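Argonaute protein (PDB 5I4A) cleaves single-stranded DNA targets, using short 5'-hydroxyl RNAs as guides to find the complementary sequence. Local coordinates at residues F432-Y445 / I599-S611. Residues are numbered along the deposited sequence; the frame is centred on the assembly and turned at random.
Sequences FILKKMEDKEKNLY and IEQIYLLTRVAHS. With nucleotides of chain B.
Glu-600, on helix 595-605, meets Lys-436 in a long salt bridge, OE1 to NZ 3.6 Å. Next, Gln-601 takes the phenol of Tyr-445: OH donates to OE1 at 2.6 Å from above the carbonyl plane, ring and amide planes 86° apart. Asn-443, its OD1 held by Asn-513, donates from ND2 to that hydroxyl, so the phenol oxygen both gives and accepts a bond, its rotation fixed. Gln-601 NE2 lies against Lys-440 CE; the lysine, bent at chi2 (-56°) and chi4, turns NZ to Lys-436 O and a salt bridge with Asp-439. Leu-604 and Met-437 lie antiparallel side by side, CD1 3.8 Å from SD. Leu-605 sets CD2 over one face of the Tyr-445 ring, a CH-pi contact 4.1 Å from its centroid. A phenylalanine in place of Tyr-445 would probably leave Gln-601 OE1 without its short bond and Asn-443 ND2 without this acceptor. Past the helix, Arg-607 O sits at the edge of the Phe-432 ring, 3.1 Å from CE1. Val-608 CG1 meets Leu-434 CD1 at 3.7 Å, and one water is within hydrogen-bonding distance of Val-608 O and Phe-432 O. His-610, hydrogen-bonded to Tyr-271, turns CD2 to Phe-432 CZ, the planes at 72°. This buried packing joins strands 433-434 and 443-452 and the turns between to helix 595-605 and its following loop, a helix on the central sheet of the PIWI domain's RNase H fold.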
loop_
_atom_site.group_PDB
_atom_site.type_symbol
_atom_site.label_atom_id
_atom_site.label_comp_id
_atom_site.label_asym_id
_atom_site.label_seq_id
_atom_site.Cartn_x
_atom_site.Cartn_y
_atom_site.Cartn_z
ATOM N N PHE A 432 0.505 -22.388 11.830
ATOM C CA PHE A 432 0.650 -21.889 13.191
ATOM C C PHE A 432 -0.628 -21.161 13.575
ATOM O O PHE A 432 -1.399 -20.729 12.714
ATOM C CB PHE A 432 1.854 -20.945 13.319
ATOM C CG PHE A 432 1.752 -19.715 12.458
ATOM C CD1 PHE A 432 1.006 -18.620 12.868
ATOM C CD2 PHE A 432 2.403 -19.651 11.237
ATOM C CE1 PHE A 432 0.902 -17.495 12.076
ATOM C CE2 PHE A 432 2.309 -18.521 10.442
ATOM C CZ PHE A 432 1.558 -17.443 10.863
ATOM N N ILE A 433 -0.832 -21.010 14.880
ATOM C CA ILE A 433 -1.807 -20.064 15.401
ATOM C C ILE A 433 -1.074 -19.118 16.339
ATOM O O ILE A 433 -0.058 -19.476 16.942
ATOM C CB ILE A 433 -2.994 -20.748 16.118
ATOM C CG1 ILE A 433 -2.541 -21.400 17.425
ATOM C CG2 ILE A 433 -3.657 -21.763 15.201
ATOM C CD1 ILE A 433 -3.667 -22.053 18.199
ATOM N N LEU A 434 -1.576 -17.892 16.436
ATOM C CA LEU A 434 -0.964 -16.906 17.313
ATOM C C LEU A 434 -1.384 -17.175 18.750
ATOM O O LEU A 434 -2.563 -17.418 19.028
ATOM C CB LEU A 434 -1.352 -15.490 16.894
ATOM C CG LEU A 434 -0.892 -15.051 15.502
ATOM C CD1 LEU A 434 -1.072 -13.557 15.335
ATOM C CD2 LEU A 434 0.555 -15.452 15.257
ATOM N N LYS A 435 -0.411 -17.144 19.662
ATOM C CA LYS A 435 -0.698 -17.423 21.065
ATOM C C LYS A 435 -1.763 -16.478 21.609
ATOM O O LYS A 435 -2.668 -16.901 22.338
ATOM C CB LYS A 435 0.587 -17.317 21.884
ATOM C CG LYS A 435 0.576 -18.121 23.167
ATOM C CD LYS A 435 1.861 -17.919 23.953
ATOM C CE LYS A 435 1.927 -18.873 25.131
ATOM N NZ LYS A 435 0.616 -18.949 25.828
ATOM N N LYS A 436 -1.683 -15.196 21.247
ATOM C CA LYS A 436 -2.631 -14.202 21.729
ATOM C C LYS A 436 -3.945 -14.203 20.959
ATOM O O LYS A 436 -4.911 -13.579 21.415
ATOM C CB LYS A 436 -1.997 -12.810 21.669
ATOM C CG LYS A 436 -0.834 -12.635 22.632
ATOM C CD LYS A 436 -0.212 -11.252 22.534
ATOM C CE LYS A 436 0.745 -11.009 23.699
ATOM N NZ LYS A 436 1.414 -9.679 23.616
ATOM N N MET A 437 -4.010 -14.879 19.813
ATOM C CA MET A 437 -5.246 -14.990 19.050
ATOM C C MET A 437 -6.031 -16.259 19.350
ATOM O O MET A 437 -7.142 -16.415 18.829
ATOM C CB MET A 437 -4.952 -14.926 17.545
ATOM C CG MET A 437 -4.453 -13.576 17.060
ATOM S SD MET A 437 -5.676 -12.268 17.268
ATOM C CE MET A 437 -6.932 -12.779 16.101
ATOM N N GLU A 438 -5.495 -17.158 20.179
ATOM C CA GLU A 438 -6.134 -18.456 20.383
ATOM C C GLU A 438 -7.530 -18.323 20.982
ATOM O O GLU A 438 -8.373 -19.203 20.784
ATOM C CB GLU A 438 -5.241 -19.334 21.265
ATOM C CG GLU A 438 -5.725 -20.769 21.420
ATOM C CD GLU A 438 -4.620 -21.724 21.835
ATOM O OE1 GLU A 438 -3.463 -21.272 21.957
ATOM O OE2 GLU A 438 -4.906 -22.926 22.037
ATOM N N ASP A 439 -7.819 -17.238 21.691
ATOM C CA ASP A 439 -9.136 -17.091 22.296
ATOM C C ASP A 439 -9.982 -16.035 21.599
ATOM O O ASP A 439 -10.878 -15.462 22.226
ATOM C CB ASP A 439 -8.988 -16.753 23.790
ATOM C CG ASP A 439 -8.235 -15.432 24.049
ATOM O OD1 ASP A 439 -7.505 -14.950 23.169
ATOM O OD2 ASP A 439 -8.374 -14.858 25.146
ATOM N N LYS A 440 -9.721 -15.769 20.318
ATOM C CA LYS A 440 -10.430 -14.733 19.570
ATOM C C LYS A 440 -11.331 -15.300 18.475
ATOM O O LYS A 440 -11.628 -14.601 17.503
ATOM C CB LYS A 440 -9.443 -13.733 18.961
ATOM C CG LYS A 440 -8.483 -13.103 19.957
ATOM C CD LYS A 440 -9.232 -12.431 21.092
ATOM C CE LYS A 440 -8.308 -11.557 21.922
ATOM N NZ LYS A 440 -7.120 -12.299 22.427
ATOM N N GLU A 441 -11.780 -16.552 18.614
ATOM C CA GLU A 441 -12.596 -17.169 17.569
ATOM C C GLU A 441 -13.944 -16.474 17.411
ATOM O O GLU A 441 -14.559 -16.545 16.341
ATOM C CB GLU A 441 -12.803 -18.657 17.872
ATOM C CG GLU A 441 -13.607 -19.434 16.837
ATOM C CD GLU A 441 -13.659 -20.922 17.138
ATOM O OE1 GLU A 441 -14.719 -21.411 17.585
ATOM O OE2 GLU A 441 -12.631 -21.601 16.935
ATOM N N LYS A 442 -14.419 -15.798 18.457
ATOM C CA LYS A 442 -15.746 -15.193 18.431
ATOM C C LYS A 442 -15.833 -13.967 17.531
ATOM O O LYS A 442 -16.930 -13.420 17.368
ATOM C CB LYS A 442 -16.166 -14.817 19.849
ATOM C CG LYS A 442 -15.220 -13.848 20.541
ATOM C CD LYS A 442 -15.615 -13.661 21.999
ATOM C CE LYS A 442 -14.524 -12.963 22.793
ATOM N NZ LYS A 442 -14.858 -12.900 24.243
ATOM N N ASN A 443 -14.726 -13.530 16.940
ATOM C CA ASN A 443 -14.684 -12.294 16.177
ATOM C C ASN A 443 -14.575 -12.582 14.684
ATOM O O ASN A 443 -13.955 -13.562 14.263
ATOM C CB ASN A 443 -13.509 -11.424 16.629
ATOM C CG ASN A 443 -13.514 -11.178 18.125
ATOM O OD1 ASN A 443 -14.555 -10.892 18.717
ATOM N ND2 ASN A 443 -12.347 -11.297 18.747
ATOM N N LEU A 444 -15.190 -11.709 13.888
ATOM C CA LEU A 444 -15.168 -11.797 12.433
ATOM C C LEU A 444 -14.370 -10.612 11.904
ATOM O O LEU A 444 -14.813 -9.462 12.005
ATOM C CB LEU A 444 -16.585 -11.815 11.865
ATOM C CG LEU A 444 -16.723 -11.746 10.341
ATOM C CD1 LEU A 444 -15.971 -12.890 9.689
ATOM C CD2 LEU A 444 -18.188 -11.758 9.932
ATOM N N TYR A 445 -13.197 -10.896 11.346
ATOM C CA TYR A 445 -12.290 -9.867 10.858
ATOM C C TYR A 445 -12.501 -9.687 9.359
ATOM O O TYR A 445 -12.296 -10.623 8.582
ATOM C CB TYR A 445 -10.841 -10.237 11.174
ATOM C CG TYR A 445 -10.614 -10.484 12.651
ATOM C CD1 TYR A 445 -10.550 -9.428 13.548
ATOM C CD2 TYR A 445 -10.480 -11.774 13.149
ATOM C CE1 TYR A 445 -10.352 -9.645 14.899
ATOM C CE2 TYR A 445 -10.281 -12.002 14.502
ATOM C CZ TYR A 445 -10.218 -10.934 15.370
ATOM O OH TYR A 445 -10.022 -11.149 16.715
ATOM N N ILE A 599 -6.696 -2.464 19.002
ATOM C CA ILE A 599 -5.463 -2.130 18.296
ATOM C C ILE A 599 -4.506 -3.315 18.305
ATOM O O ILE A 599 -3.844 -3.607 17.301
ATOM C CB ILE A 599 -4.815 -0.880 18.917
ATOM C CG1 ILE A 599 -5.776 0.310 18.858
ATOM C CG2 ILE A 599 -3.508 -0.552 18.222
ATOM C CD1 ILE A 599 -6.233 0.671 17.469
ATOM N N GLU A 600 -4.421 -4.020 19.435
ATOM C CA GLU A 600 -3.536 -5.176 19.514
ATOM C C GLU A 600 -4.004 -6.293 18.591
ATOM O O GLU A 600 -3.182 -6.977 17.971
ATOM C CB GLU A 600 -3.438 -5.672 20.957
ATOM C CG GLU A 600 -2.498 -6.857 21.144
ATOM C CD GLU A 600 -2.711 -7.566 22.461
ATOM O OE1 GLU A 600 -1.704 -7.927 23.109
ATOM O OE2 GLU A 600 -3.886 -7.762 22.842
ATOM N N GLN A 601 -5.322 -6.491 18.477
ATOM C CA GLN A 601 -5.824 -7.531 17.584
ATOM C C GLN A 601 -5.566 -7.175 16.127
ATOM O O GLN A 601 -5.269 -8.054 15.313
ATOM C CB GLN A 601 -7.315 -7.765 17.822
ATOM C CG GLN A 601 -7.622 -8.581 19.061
ATOM C CD GLN A 601 -9.106 -8.772 19.267
ATOM O OE1 GLN A 601 -9.840 -9.075 18.328
ATOM N NE2 GLN A 601 -9.562 -8.584 20.499
ATOM N N ILE A 602 -5.671 -5.890 15.782
ATOM C CA ILE A 602 -5.402 -5.466 14.411
ATOM C C ILE A 602 -3.939 -5.703 14.064
ATOM O O ILE A 602 -3.610 -6.140 12.954
ATOM C CB ILE A 602 -5.809 -3.993 14.221
ATOM C CG1 ILE A 602 -7.334 -3.856 14.293
ATOM C CG2 ILE A 602 -5.275 -3.447 12.903
ATOM C CD1 ILE A 602 -7.812 -2.440 14.359
ATOM N N TYR A 603 -3.038 -5.436 15.012
ATOM C CA TYR A 603 -1.623 -5.703 14.777
ATOM C C TYR A 603 -1.356 -7.198 14.653
ATOM O O TYR A 603 -0.601 -7.630 13.774
ATOM C CB TYR A 603 -0.777 -5.100 15.896
ATOM C CG TYR A 603 0.706 -5.308 15.695
ATOM C CD1 TYR A 603 1.422 -4.512 14.811
ATOM C CD2 TYR A 603 1.388 -6.301 16.381
ATOM C CE1 TYR A 603 2.775 -4.697 14.618
ATOM C CE2 TYR A 603 2.744 -6.495 16.194
ATOM C CZ TYR A 603 3.432 -5.689 15.314
ATOM O OH TYR A 603 4.780 -5.871 15.120
ATOM N N LEU A 604 -1.960 -8.003 15.530
ATOM C CA LEU A 604 -1.792 -9.450 15.436
ATOM C C LEU A 604 -2.308 -9.982 14.108
ATOM O O LEU A 604 -1.789 -10.981 13.597
ATOM C CB LEU A 604 -2.506 -10.146 16.597
ATOM C CG LEU A 604 -1.963 -9.923 18.012
ATOM C CD1 LEU A 604 -2.985 -10.348 19.048
ATOM C CD2 LEU A 604 -0.651 -10.668 18.222
ATOM N N LEU A 605 -3.312 -9.322 13.525
ATOM C CA LEU A 605 -3.818 -9.742 12.222
ATOM C C LEU A 605 -2.752 -9.664 11.137
ATOM O O LEU A 605 -2.853 -10.364 10.121
ATOM C CB LEU A 605 -5.027 -8.897 11.824
ATOM C CG LEU A 605 -6.349 -9.268 12.501
ATOM C CD1 LEU A 605 -7.453 -8.332 12.043
ATOM C CD2 LEU A 605 -6.698 -10.716 12.197
ATOM N N THR A 606 -1.734 -8.819 11.315
ATOM C CA THR A 606 -0.642 -8.774 10.348
ATOM C C THR A 606 0.234 -10.021 10.394
ATOM O O THR A 606 1.098 -10.184 9.525
ATOM C CB THR A 606 0.229 -7.534 10.576
ATOM O OG1 THR A 606 1.099 -7.754 11.694
ATOM C CG2 THR A 606 -0.638 -6.307 10.847
ATOM N N ARG A 607 0.033 -10.901 11.377
ATOM C CA ARG A 607 0.856 -12.088 11.538
ATOM C C ARG A 607 0.069 -13.389 11.566
ATOM O O ARG A 607 0.679 -14.451 11.727
ATOM C CB ARG A 607 1.685 -11.996 12.829
ATOM C CG ARG A 607 2.587 -10.779 12.921
ATOM C CD ARG A 607 3.781 -10.883 11.980
ATOM N NE ARG A 607 4.796 -9.891 12.316
ATOM C CZ ARG A 607 5.754 -10.083 13.217
ATOM N NH1 ARG A 607 5.833 -11.240 13.864
ATOM N NH2 ARG A 607 6.632 -9.121 13.471
ATOM N N VAL A 608 -1.261 -13.350 11.429
ATOM C CA VAL A 608 -2.044 -14.581 11.465
ATOM C C VAL A 608 -1.791 -15.465 10.256
ATOM O O VAL A 608 -2.271 -16.602 10.217
ATOM C CB VAL A 608 -3.554 -14.285 11.576
ATOM C CG1 VAL A 608 -3.852 -13.548 12.866
ATOM C CG2 VAL A 608 -4.030 -13.492 10.374
ATOM N N ALA A 609 -1.052 -14.967 9.268
ATOM C CA ALA A 609 -0.607 -15.778 8.147
ATOM C C ALA A 609 0.724 -15.229 7.659
ATOM O O ALA A 609 1.058 -14.063 7.884
ATOM C CB ALA A 609 -1.634 -15.796 7.009
ATOM N N HIS A 610 1.485 -16.094 6.997
ATOM C CA HIS A 610 2.733 -15.727 6.348
ATOM C C HIS A 610 2.723 -16.260 4.924
ATOM O O HIS A 610 2.248 -17.372 4.675
ATOM C CB HIS A 610 3.958 -16.291 7.096
ATOM C CG HIS A 610 4.408 -15.452 8.254
ATOM N ND1 HIS A 610 5.516 -14.635 8.195
ATOM C CD2 HIS A 610 3.902 -15.310 9.501
ATOM C CE1 HIS A 610 5.672 -14.022 9.355
ATOM N NE2 HIS A 610 4.705 -14.413 10.165
ATOM N N SER A 611 3.234 -15.457 3.989
ATOM C CA SER A 611 3.505 -15.973 2.652
ATOM C C SER A 611 4.690 -16.930 2.683
ATOM O O SER A 611 4.637 -18.028 2.115
ATOM C CB SER A 611 3.763 -14.818 1.686
ATOM O OG SER A 611 4.490 -15.263 0.556
ATOM P P U B 3 5.596 -16.580 -4.002
ATOM O OP1 U B 3 4.114 -16.648 -3.941
ATOM O OP2 U B 3 6.242 -15.743 -5.040
ATOM O "O5'" U B 3 6.113 -16.086 -2.585
ATOM C "C5'" U B 3 6.474 -14.733 -2.381
ATOM C "C4'" U B 3 7.199 -14.552 -1.075
ATOM O "O4'" U B 3 8.553 -15.069 -1.182
ATOM C "C3'" U B 3 7.379 -13.110 -0.636
ATOM O "O3'" U B 3 6.239 -12.614 0.041
ATOM C "C2'" U B 3 8.617 -13.171 0.243
ATOM O "O2'" U B 3 8.287 -13.641 1.538
ATOM C "C1'" U B 3 9.446 -14.240 -0.471
ATOM N N1 U B 3 10.387 -13.640 -1.442
ATOM C C2 U B 3 11.460 -12.909 -0.960
ATOM O O2 U B 3 11.684 -12.734 0.225
ATOM N N3 U B 3 12.275 -12.382 -1.931
ATOM C C4 U B 3 12.134 -12.508 -3.294
ATOM O O4 U B 3 12.958 -11.975 -4.038
ATOM C C5 U B 3 11.003 -13.275 -3.712
ATOM C C6 U B 3 10.189 -13.800 -2.792
HETATM O O HOH W 1 -2.443 -18.067 12.607
#